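Local coordinates for tailspike protein (Siphovirus 9NA, PDB 3RIQ) that probably recognises and cleaves Salmonella lipopolysaccharide as an endorhamnosidase, forming the receptor-binding spike of the phage tail, at residues Y92-F97 with H129-S134; D319-G324 with N365-N370; G145-V150 with I185-G190; N102-T105 with T109-A112. All coordinates share one frame; numbering follows the deposited sequence.

Contact 1 (Y92-F97 with H129-S134)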
loop_
_atom_site.group_PDB
_atom_site.type_symbol
_atom_site.label_atom_id
_atom_site.label_comp_id
_atom_site.label_asym_id
_atom_site.label_seq_id
_atom_site.Cartn_x
_atom_site.Cartn_y
_atom_site.Cartn_z
ATOM N N TYR A 92 34.754 -7.608 19.229
ATOM C CA TYR A 92 33.867 -7.277 20.340
ATOM C C TYR A 92 32.678 -6.516 19.774
ATOM O O TYR A 92 32.857 -5.574 18.988
ATOM C CB TYR A 92 34.605 -6.390 21.365
ATOM C CG TYR A 92 35.645 -7.157 22.148
ATOM C CD1 TYR A 92 35.295 -7.840 23.331
ATOM C CD2 TYR A 92 36.967 -7.230 21.715
ATOM C CE1 TYR A 92 36.255 -8.552 24.071
ATOM C CE2 TYR A 92 37.904 -7.943 22.425
ATOM C CZ TYR A 92 37.548 -8.608 23.598
ATOM O OH TYR A 92 38.518 -9.303 24.299
ATOM N N THR A 93 31.465 -6.939 20.148
ATOM C CA THR A 93 30.266 -6.214 19.744
ATOM C C THR A 93 29.437 -5.824 20.937
ATOM O O THR A 93 29.459 -6.506 21.974
ATOM C CB THR A 93 29.365 -6.998 18.757
ATOM O OG1 THR A 93 28.809 -8.171 19.400
ATOM C CG2 THR A 93 30.168 -7.386 17.497
ATOM N N VAL A 94 28.716 -4.712 20.801
ATOM C CA VAL A 94 27.668 -4.321 21.783
ATOM C C VAL A 94 26.314 -4.919 21.370
ATOM O O VAL A 94 25.982 -4.901 20.177
ATOM C CB VAL A 94 27.609 -2.762 21.973
ATOM C CG1 VAL A 94 27.227 -2.007 20.668
ATOM C CG2 VAL A 94 26.618 -2.394 23.085
ATOM N N TYR A 95 25.590 -5.518 22.322
ATOM C CA TYR A 95 24.314 -6.163 22.045
ATOM C C TYR A 95 23.246 -5.524 22.906
ATOM O O TYR A 95 23.219 -5.718 24.130
ATOM C CB TYR A 95 24.412 -7.666 22.306
ATOM C CG TYR A 95 23.150 -8.408 21.886
ATOM C CD1 TYR A 95 22.742 -8.409 20.554
ATOM C CD2 TYR A 95 22.388 -9.115 22.804
ATOM C CE1 TYR A 95 21.585 -9.063 20.164
ATOM C CE2 TYR A 95 21.215 -9.815 22.417
ATOM C CZ TYR A 95 20.826 -9.764 21.080
ATOM O OH TYR A 95 19.704 -10.424 20.656
ATOM N N ARG A 96 22.380 -4.734 22.281
ATOM C CA ARG A 96 21.495 -3.829 23.061
ATOM C C ARG A 96 20.115 -4.421 23.396
ATOM O O ARG A 96 19.163 -3.666 23.593
ATOM C CB ARG A 96 21.299 -2.510 22.281
ATOM C CG ARG A 96 22.573 -1.649 22.168
ATOM C CD ARG A 96 22.322 -0.354 21.425
ATOM N NE ARG A 96 23.481 0.546 21.457
ATOM C CZ ARG A 96 23.842 1.292 22.509
ATOM N NH1 ARG A 96 23.124 1.274 23.637
ATOM N NH2 ARG A 96 24.917 2.071 22.441
ATOM N N PHE A 97 20.008 -5.751 23.441
ATOM C CA PHE A 97 18.709 -6.427 23.594
ATOM C C PHE A 97 18.734 -7.492 24.676
ATOM O O PHE A 97 19.755 -8.114 24.942
ATOM C CB PHE A 97 18.221 -6.991 22.238
ATOM C CG PHE A 97 18.194 -5.933 21.171
ATOM C CD1 PHE A 97 17.081 -5.086 21.028
ATOM C CD2 PHE A 97 19.338 -5.694 20.382
ATOM C CE1 PHE A 97 17.082 -4.046 20.100
ATOM C CE2 PHE A 97 19.361 -4.666 19.458
ATOM C CZ PHE A 97 18.218 -3.824 19.320
ATOM N N HIS A 129 26.876 6.925 22.547
ATOM C CA HIS A 129 27.146 7.962 23.545
ATOM C C HIS A 129 27.090 7.432 24.973
ATOM O O HIS A 129 27.798 7.939 25.836
ATOM C CB HIS A 129 26.196 9.150 23.347
ATOM C CG HIS A 129 26.252 9.750 21.974
ATOM N ND1 HIS A 129 27.429 10.180 21.392
ATOM C CD2 HIS A 129 25.271 10.011 21.073
ATOM C CE1 HIS A 129 27.172 10.661 20.188
ATOM N NE2 HIS A 129 25.870 10.571 19.969
ATOM N N ASP A 130 26.269 6.406 25.205
ATOM C CA ASP A 130 26.100 5.823 26.542
ATOM C C ASP A 130 27.316 5.036 27.085
ATOM O O ASP A 130 27.518 4.975 28.303
ATOM C CB ASP A 130 24.815 4.967 26.622
ATOM C CG ASP A 130 24.819 3.767 25.658
ATOM O OD1 ASP A 130 25.630 3.747 24.720
ATOM O OD2 ASP A 130 23.985 2.844 25.834
ATOM N N ILE A 131 28.125 4.449 26.198
ATOM C CA ILE A 131 29.244 3.597 26.641
ATOM C C ILE A 131 30.641 3.977 26.100
ATOM O O ILE A 131 31.634 3.454 26.588
ATOM C CB ILE A 131 29.006 2.074 26.371
ATOM C CG1 ILE A 131 28.952 1.766 24.864
ATOM C CG2 ILE A 131 27.757 1.562 27.135
ATOM C CD1 ILE A 131 28.920 0.251 24.538
ATOM N N TRP A 132 30.689 4.843 25.083
ATOM C CA TRP A 132 31.937 5.145 24.326
ATOM C C TRP A 132 33.083 5.522 25.271
ATOM O O TRP A 132 34.161 4.912 25.244
ATOM C CB TRP A 132 31.675 6.243 23.270
ATOM C CG TRP A 132 32.838 6.564 22.339
ATOM C CD1 TRP A 132 33.408 7.798 22.129
ATOM C CD2 TRP A 132 33.560 5.642 21.496
ATOM N NE1 TRP A 132 34.432 7.697 21.212
ATOM C CE2 TRP A 132 34.552 6.388 20.816
ATOM C CE3 TRP A 132 33.479 4.251 21.270
ATOM C CZ2 TRP A 132 35.447 5.797 19.905
ATOM C CZ3 TRP A 132 34.370 3.663 20.360
ATOM C CH2 TRP A 132 35.343 4.441 19.691
ATOM N N ALA A 133 32.817 6.478 26.159
ATOM C CA ALA A 133 33.822 6.914 27.138
ATOM C C ALA A 133 34.258 5.843 28.155
ATOM O O ALA A 133 35.311 5.992 28.775
ATOM C CB ALA A 133 33.354 8.187 27.859
ATOM N N SER A 134 33.479 4.777 28.322
ATOM C CA SER A 134 33.788 3.728 29.321
ATOM C C SER A 134 34.521 2.502 28.791
ATOM O O SER A 134 34.753 1.535 29.537
ATOM C CB SER A 134 32.504 3.250 30.011
ATOM O OG SER A 134 32.023 4.226 30.911
#
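Two ionic hydrogen bonds join R96 to D130, side by side. R96 presents the outer end of its guanidinium: NH1 lies 2.8 Å from D130 OD2 and NH2 lies 2.9 Å from D130 OD1, both nearly straight. Each carboxylate oxygen is met on its syn side and lies within about 1° of the guanidinium plane, while the two flat groups are turned 22° against each other. Arginine suits the place because it is long: its chain runs extended from CG to NE and covers most of the gap between R96 CA and D130 CA, which are 11.2 Å apart. NH2 also forms a salt bridge with D128 and NE a hydrogen bond to Y122, which together fix the rotation of the group.

Both segments belong to an excursion that leaves the right-handed parallel beta-helix after strand 79-87 and rejoins it at strand 146-151; as in the related P22 tailspike, where a comparable insertion is called the dorsal fin, it stands on the flank of the solenoid. The bridge ties the chain just after strand 92-93 to the loop before helix 137-140.

Apolar packing runs beside the ionic pair. V94 CG2 touches I131 CD1 at 3.8 Å, the tip of the longer isoleucine reaching the branch of the valine that stands anti to its own backbone N. V110 of helix 107-112 packs against V94 and I131, and also against the side chains of R96 and D130.

Contact 2 (D319-G324 with N365-N370)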
loop_
_atom_site.group_PDB
_atom_site.type_symbol
_atom_site.label_atom_id
_atom_site.label_comp_id
_atom_site.label_asym_id
_atom_site.label_seq_id
_atom_site.Cartn_x
_atom_site.Cartn_y
_atom_site.Cartn_z
ATOM N N ASP A 319 9.877 -0.178 16.561
ATOM C CA ASP A 319 10.696 -0.100 17.791
ATOM C C ASP A 319 12.125 0.448 17.514
ATOM O O ASP A 319 13.116 -0.019 18.109
ATOM C CB ASP A 319 10.720 -1.496 18.481
ATOM C CG ASP A 319 11.114 -1.452 19.955
ATOM O OD1 ASP A 319 10.994 -0.384 20.624
ATOM O OD2 ASP A 319 11.546 -2.527 20.459
ATOM N N CYS A 320 12.207 1.447 16.642
ATOM C CA CYS A 320 13.455 2.125 16.378
ATOM C C CYS A 320 13.742 3.125 17.492
ATOM O O CYS A 320 12.825 3.789 17.980
ATOM C CB CYS A 320 13.365 2.826 15.028
ATOM S SG CYS A 320 13.221 1.595 13.642
ATOM N N MET A 321 15.012 3.196 17.922
ATOM C CA MET A 321 15.360 4.024 19.063
ATOM C C MET A 321 15.335 5.523 18.763
ATOM O O MET A 321 15.131 6.351 19.681
ATOM C CB MET A 321 16.714 3.572 19.608
ATOM C CG MET A 321 17.202 4.281 20.874
ATOM S SD MET A 321 16.076 4.252 22.305
ATOM C CE MET A 321 16.240 2.545 22.871
ATOM N N GLY A 322 15.491 5.868 17.485
ATOM C CA GLY A 322 15.424 7.251 17.018
ATOM C C GLY A 322 14.016 7.587 16.527
ATOM O O GLY A 322 12.986 7.171 17.124
ATOM N N ILE A 323 13.968 8.361 15.442
ATOM C CA ILE A 323 12.708 8.782 14.835
ATOM C C ILE A 323 12.198 7.660 13.944
ATOM O O ILE A 323 12.980 6.949 13.319
ATOM C CB ILE A 323 12.922 10.106 14.061
ATOM C CG1 ILE A 323 13.334 11.209 15.057
ATOM C CG2 ILE A 323 11.675 10.528 13.250
ATOM C CD1 ILE A 323 13.786 12.518 14.377
ATOM N N GLY A 324 10.875 7.474 13.922
ATOM C CA GLY A 324 10.324 6.336 13.186
ATOM C C GLY A 324 10.653 6.385 11.696
ATOM O O GLY A 324 10.978 5.352 11.103
ATOM N N ASN A 365 7.069 8.386 20.501
ATOM C CA ASN A 365 7.435 8.976 21.795
ATOM C C ASN A 365 7.374 7.901 22.888
ATOM O O ASN A 365 6.899 8.152 24.027
ATOM C CB ASN A 365 6.527 10.202 22.109
ATOM C CG ASN A 365 6.863 10.894 23.442
ATOM O OD1 ASN A 365 8.037 11.070 23.827
ATOM N ND2 ASN A 365 5.820 11.308 24.142
ATOM N N LYS A 366 7.883 6.709 22.555
ATOM C CA LYS A 366 7.736 5.574 23.447
ATOM C C LYS A 366 8.477 5.835 24.754
ATOM O O LYS A 366 8.086 5.308 25.808
ATOM C CB LYS A 366 8.206 4.274 22.760
ATOM C CG LYS A 366 7.986 2.960 23.558
ATOM C CD LYS A 366 8.610 1.778 22.785
ATOM C CE LYS A 366 8.446 0.460 23.524
ATOM N NZ LYS A 366 9.121 -0.686 22.873
ATOM N N ASP A 367 9.498 6.679 24.720
ATOM C CA ASP A 367 10.226 6.931 25.965
ATOM C C ASP A 367 9.732 8.126 26.789
ATOM O O ASP A 367 10.370 8.513 27.798
ATOM C CB ASP A 367 11.714 7.004 25.707
ATOM C CG ASP A 367 12.300 5.653 25.354
ATOM O OD1 ASP A 367 11.791 4.583 25.791
ATOM O OD2 ASP A 367 13.287 5.664 24.654
ATOM N N LEU A 368 8.589 8.691 26.394
ATOM C CA LEU A 368 7.905 9.713 27.220
ATOM C C LEU A 368 8.788 10.943 27.531
ATOM O O LEU A 368 8.834 11.421 28.677
ATOM C CB LEU A 368 7.335 9.090 28.520
ATOM C CG LEU A 368 6.416 7.872 28.347
ATOM C CD1 LEU A 368 5.980 7.303 29.713
ATOM C CD2 LEU A 368 5.184 8.214 27.483
ATOM N N THR A 369 9.447 11.470 26.508
ATOM C CA THR A 369 10.293 12.641 26.643
ATOM C C THR A 369 9.621 13.870 26.038
ATOM O O THR A 369 10.286 14.820 25.589
ATOM C CB THR A 369 11.704 12.406 26.069
ATOM O OG1 THR A 369 11.623 12.171 24.657
ATOM C CG2 THR A 369 12.386 11.198 26.758
ATOM N N ASN A 370 8.289 13.849 26.023
ATOM C CA ASN A 370 7.501 15.016 25.627
ATOM C C ASN A 370 7.615 15.392 24.166
ATOM O O ASN A 370 7.467 16.560 23.787
ATOM C CB ASN A 370 7.774 16.218 26.539
ATOM C CG ASN A 370 6.660 16.437 27.518
ATOM O OD1 ASN A 370 5.475 16.408 27.140
ATOM N ND2 ASN A 370 7.008 16.656 28.781
#
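K366 and D319 meet through the tip of a fully extended lysine. At CB the chain already heads for the other segment, and with chi1 at -175° CG continues on the far side from the backbone N. CD is the first atom to come near D319, passing 3.9 Å from D319 OD1, and CE follows at 4.0 Å from the same oxygen. NZ then closes a salt bridge, 2.9 Å from D319 OD1, approaching from above the carboxylate plane (54° out of it). Four straight torsions give lysine the length to span the 8.5 Å between D319 CA and K366 CA. E341 is the stronger partner of NZ, and D319 is held chiefly by H343 NE2 at OD1, with Q274 at OD2.

These are corner loops of the right-handed parallel beta-helix, following strands 311-318 and 355-362. Strand 333-340 pairs with both, so the loop carrying E341 and H343 lies on the intervening rung and K366 reaches past it to a loop two rungs away. K366 itself sits in a type I turn from N365 to L368. D319 and N365 have left-handed backbone angles, which Asp and Asn tolerate well, and the N365 amide oxygen accepts a bond from T369 N.

Beyond the lysine the contact is slight. M321, bent at chi2 and chi3, brings SD 3.9 Å from D367 OD2, a plain van der Waals approach at about a right angle. That carboxylate has a better partner in H343, which thus bridges the two aspartates, with NE2 on D319 and ND1 on D367.

Contact 3 (G145-V150 with I185-G190)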
loop_
_atom_site.group_PDB
_atom_site.type_symbol
_atom_site.label_atom_id
_atom_site.label_comp_id
_atom_site.label_asym_id
_atom_site.label_seq_id
_atom_site.Cartn_x
_atom_site.Cartn_y
_atom_site.Cartn_z
ATOM N N GLY A 145 36.858 -6.923 10.815
ATOM C CA GLY A 145 35.883 -6.513 9.782
ATOM C C GLY A 145 36.463 -6.623 8.395
ATOM O O GLY A 145 37.590 -6.191 8.173
ATOM N N ALA A 146 35.691 -7.195 7.466
ATOM C CA ALA A 146 36.137 -7.443 6.092
ATOM C C ALA A 146 35.297 -6.594 5.139
ATOM O O ALA A 146 34.076 -6.820 5.003
ATOM C CB ALA A 146 35.955 -8.935 5.761
ATOM N N THR A 147 35.954 -5.663 4.448
ATOM C CA THR A 147 35.277 -4.803 3.466
ATOM C C THR A 147 35.828 -5.031 2.072
ATOM O O THR A 147 37.060 -4.957 1.849
ATOM C CB THR A 147 35.469 -3.311 3.869
ATOM O OG1 THR A 147 34.980 -3.143 5.204
ATOM C CG2 THR A 147 34.709 -2.371 2.950
ATOM N N LEU A 148 34.919 -5.269 1.127
ATOM C CA LEU A 148 35.270 -5.273 -0.301
ATOM C C LEU A 148 35.080 -3.846 -0.791
ATOM O O LEU A 148 33.987 -3.295 -0.663
ATOM C CB LEU A 148 34.308 -6.212 -1.076
ATOM C CG LEU A 148 34.776 -6.470 -2.539
ATOM C CD1 LEU A 148 36.101 -7.273 -2.570
ATOM C CD2 LEU A 148 33.657 -7.148 -3.331
ATOM N N ARG A 149 36.121 -3.264 -1.390
ATOM C CA ARG A 149 36.024 -1.937 -1.986
ATOM C C ARG A 149 36.181 -2.089 -3.489
ATOM O O ARG A 149 37.274 -2.454 -3.979
ATOM C CB ARG A 149 37.092 -1.006 -1.422
ATOM C CG ARG A 149 36.912 0.453 -1.864
ATOM C CD ARG A 149 37.974 1.365 -1.300
ATOM N NE ARG A 149 37.448 2.734 -1.232
ATOM C CZ ARG A 149 38.045 3.727 -0.581
ATOM N NH1 ARG A 149 39.249 3.524 -0.028
ATOM N NH2 ARG A 149 37.455 4.924 -0.499
ATOM N N VAL A 150 35.095 -1.831 -4.220
ATOM C CA VAL A 150 35.090 -1.894 -5.691
ATOM C C VAL A 150 35.285 -0.457 -6.176
ATOM O O VAL A 150 34.449 0.407 -5.878
ATOM C CB VAL A 150 33.781 -2.498 -6.208
ATOM C CG1 VAL A 150 33.690 -2.400 -7.724
ATOM C CG2 VAL A 150 33.625 -3.935 -5.731
ATOM N N ILE A 185 25.617 -10.139 7.910
ATOM C CA ILE A 185 25.873 -9.482 9.195
ATOM C C ILE A 185 26.915 -8.408 8.887
ATOM O O ILE A 185 28.096 -8.738 8.573
ATOM C CB ILE A 185 26.377 -10.487 10.223
ATOM C CG1 ILE A 185 25.361 -11.629 10.384
ATOM C CG2 ILE A 185 26.681 -9.782 11.544
ATOM C CD1 ILE A 185 25.940 -12.871 10.952
ATOM N N ALA A 186 26.492 -7.140 8.895
ATOM C CA ALA A 186 27.329 -6.030 8.442
ATOM C C ALA A 186 28.427 -5.671 9.434
ATOM O O ALA A 186 28.400 -6.099 10.610
ATOM C CB ALA A 186 26.418 -4.810 8.169
ATOM N N TRP A 187 29.417 -4.921 8.955
ATOM C CA TRP A 187 30.491 -4.414 9.842
ATOM C C TRP A 187 30.253 -2.918 10.194
ATOM O O TRP A 187 30.080 -2.574 11.364
ATOM C CB TRP A 187 31.843 -4.622 9.157
ATOM C CG TRP A 187 32.997 -4.075 9.944
ATOM C CD1 TRP A 187 33.951 -3.178 9.508
ATOM C CD2 TRP A 187 33.346 -4.398 11.304
ATOM N NE1 TRP A 187 34.865 -2.937 10.515
ATOM C CE2 TRP A 187 34.524 -3.673 11.620
ATOM C CE3 TRP A 187 32.794 -5.248 12.272
ATOM C CZ2 TRP A 187 35.149 -3.761 12.877
ATOM C CZ3 TRP A 187 33.389 -5.325 13.503
ATOM C CH2 TRP A 187 34.577 -4.604 13.799
ATOM N N GLU A 188 30.202 -2.072 9.168
ATOM C CA GLU A 188 29.894 -0.656 9.300
ATOM C C GLU A 188 28.530 -0.453 8.616
ATOM O O GLU A 188 27.538 -1.065 9.047
ATOM C CB GLU A 188 31.056 0.199 8.741
ATOM C CG GLU A 188 32.270 0.085 9.640
ATOM C CD GLU A 188 33.564 0.603 9.051
ATOM O OE1 GLU A 188 34.291 1.273 9.809
ATOM O OE2 GLU A 188 33.891 0.299 7.878
ATOM N N SER A 189 28.446 0.388 7.598
ATOM C CA SER A 189 27.239 0.370 6.766
ATOM C C SER A 189 27.301 -0.874 5.867
ATOM O O SER A 189 28.370 -1.264 5.424
ATOM C CB SER A 189 27.119 1.653 5.962
ATOM O OG SER A 189 26.782 2.737 6.803
ATOM N N GLY A 190 26.162 -1.513 5.616
ATOM C CA GLY A 190 26.201 -2.779 4.840
ATOM C C GLY A 190 26.653 -2.595 3.395
ATOM O O GLY A 190 27.634 -3.228 2.943
HETATM O O HOH W 1 32.913 -1.545 6.061
#
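The CA of G145 rests on one face of the W187 indole, and this is the tight half of the contact. It sits 3.5 Å from the centroid of the five-membered ring, only 7° off the ring normal, a CH-pi contact squarely over the face. The site calls for glycine: a beta carbon would run into W187 NE1 and, at these backbone angles, be jammed against the carbonyl O of the preceding residue. P91 and K123 also touch the indole.

The other half is looser and wet. T147 OG1 and E188 OE2 are 4.5 Å apart, too far for a direct bond. One water bridges them, 2.7 Å from T147 OG1 and donating to E188 OE2 at 2.8 Å; it also lies at the edge of the W187 ring, in its plane. The other glutamate oxygen, OE1, pairs with K123.

Strand 166-171 runs between strands 146-151 and 184-194 in the parallel beta-helix. The contact joins the start of strand 146-151 to the corner where the chain turns from W187 onward, through a precisely fitted backbone CA on an indole face and a more adaptable water-linked polar pair.

Contact 4 (N102-T105 with T109-A112)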
loop_
_atom_site.group_PDB
_atom_site.type_symbol
_atom_site.label_atom_id
_atom_site.label_comp_id
_atom_site.label_asym_id
_atom_site.label_seq_id
_atom_site.Cartn_x
_atom_site.Cartn_y
_atom_site.Cartn_z
ATOM N N ASN A 102 13.814 -7.174 23.677
ATOM C CA ASN A 102 13.540 -5.750 23.976
ATOM C C ASN A 102 14.807 -4.942 24.249
ATOM O O ASN A 102 15.832 -5.503 24.672
ATOM C CB ASN A 102 12.612 -5.619 25.196
ATOM C CG ASN A 102 11.192 -6.059 24.901
ATOM O OD1 ASN A 102 10.573 -6.798 25.690
ATOM N ND2 ASN A 102 10.657 -5.613 23.771
ATOM N N TRP A 103 14.744 -3.633 24.016
ATOM C CA TRP A 103 15.898 -2.761 24.271
ATOM C C TRP A 103 16.366 -2.858 25.710
ATOM O O TRP A 103 15.542 -2.873 26.660
ATOM C CB TRP A 103 15.556 -1.299 23.993
ATOM C CG TRP A 103 15.380 -0.971 22.537
ATOM C CD1 TRP A 103 14.184 -0.810 21.855
ATOM C CD2 TRP A 103 16.417 -0.760 21.571
ATOM N NE1 TRP A 103 14.429 -0.491 20.532
ATOM C CE2 TRP A 103 15.784 -0.462 20.325
ATOM C CE3 TRP A 103 17.816 -0.785 21.628
ATOM C CZ2 TRP A 103 16.513 -0.208 19.141
ATOM C CZ3 TRP A 103 18.535 -0.514 20.463
ATOM C CH2 TRP A 103 17.882 -0.219 19.238
ATOM N N VAL A 104 17.689 -2.875 25.858
ATOM C CA VAL A 104 18.380 -2.688 27.134
ATOM C C VAL A 104 19.036 -1.307 27.069
ATOM O O VAL A 104 19.803 -1.024 26.143
ATOM C CB VAL A 104 19.471 -3.763 27.370
ATOM C CG1 VAL A 104 20.304 -3.438 28.641
ATOM C CG2 VAL A 104 18.828 -5.165 27.458
ATOM N N THR A 105 18.722 -0.434 28.024
ATOM C CA THR A 105 19.257 0.932 27.957
ATOM C C THR A 105 20.092 1.353 29.164
ATOM O O THR A 105 20.816 2.347 29.080
ATOM C CB THR A 105 18.130 1.977 27.754
ATOM O OG1 THR A 105 17.257 1.940 28.885
ATOM C CG2 THR A 105 17.330 1.725 26.471
ATOM N N THR A 109 24.444 -2.199 32.083
ATOM C CA THR A 109 24.058 -3.445 31.419
ATOM C C THR A 109 24.522 -3.481 29.956
ATOM O O THR A 109 24.979 -4.541 29.466
ATOM C CB THR A 109 22.535 -3.658 31.540
ATOM O OG1 THR A 109 22.136 -3.249 32.858
ATOM C CG2 THR A 109 22.167 -5.129 31.296
ATOM N N VAL A 110 24.418 -2.335 29.271
ATOM C CA VAL A 110 24.901 -2.220 27.880
ATOM C C VAL A 110 26.421 -2.468 27.829
ATOM O O VAL A 110 26.918 -3.276 27.035
ATOM C CB VAL A 110 24.549 -0.876 27.236
ATOM C CG1 VAL A 110 25.098 -0.824 25.824
ATOM C CG2 VAL A 110 23.029 -0.677 27.187
ATOM N N LEU A 111 27.161 -1.782 28.694
ATOM C CA LEU A 111 28.613 -2.026 28.786
ATOM C C LEU A 111 28.955 -3.507 28.998
ATOM O O LEU A 111 29.866 -4.057 28.333
ATOM C CB LEU A 111 29.233 -1.176 29.900
ATOM C CG LEU A 111 30.739 -1.354 30.093
ATOM C CD1 LEU A 111 31.517 -0.887 28.870
ATOM C CD2 LEU A 111 31.147 -0.553 31.311
ATOM N N ALA A 112 28.213 -4.165 29.892
ATOM C CA ALA A 112 28.430 -5.605 30.175
ATOM C C ALA A 112 28.065 -6.556 29.012
ATOM O O ALA A 112 28.473 -7.748 29.000
ATOM C CB ALA A 112 27.732 -6.011 31.454
#
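V104 meets T109 and V110 at the end of a short extended run. The run passes through W103, whose indole donates through NE1 to D319 O and so holds the loop against the beta-helix body. V104 comes next and carries most of the contact. Its CG1, placed by a chi1 of 173°, reaches the T109 side chain, which it crosses at about a right angle, and touches T109 CG2 at 3.7 Å. The same methyl lies 4.1 Å from V110 CG2, while V104 O approaches that V110 CG2 at 3.4 Å. A compact branched residue does well here, because one methyl can address two neighbouring helix residues. T105 points its side chain off the helix and offers its carbonyl carbon, 4.1 Å from V110 CG2. T109 is amphipathic, so its methyl can pack on valine at an exposed place. The contact rests on van der Waals packing, with no polar bond across it, and folds the chain back on the helix that begins two residues on.

Helix 107-112 thus has V104 packed on it here, while V110 also packs on V94 and R96 just after strand 92-93, and a backbone hydrogen bond links V104 to R96.

Overall arrangement
Contacts 1 and 4 belong to the same excursion from the beta-helix, their centres about 8 Å apart, and V110 of contact 4 packs on contact 1: the first is buried and ionic with a hydrophobic flank, the second partly buried and held by van der Waals packing. Contacts 2 and 3, also partly buried, lie on the solenoid itself, each skipping one rung, yet differ in means: a long charged side chain spans the gap in contact 2, a CH-pi contact of glycine on an indole face plus a water in contact 3. Contact 4 also touches contact 2, where W103 meets D319 and M321, so the excursion leans on the corner loops. Contact 3 touches none of the others.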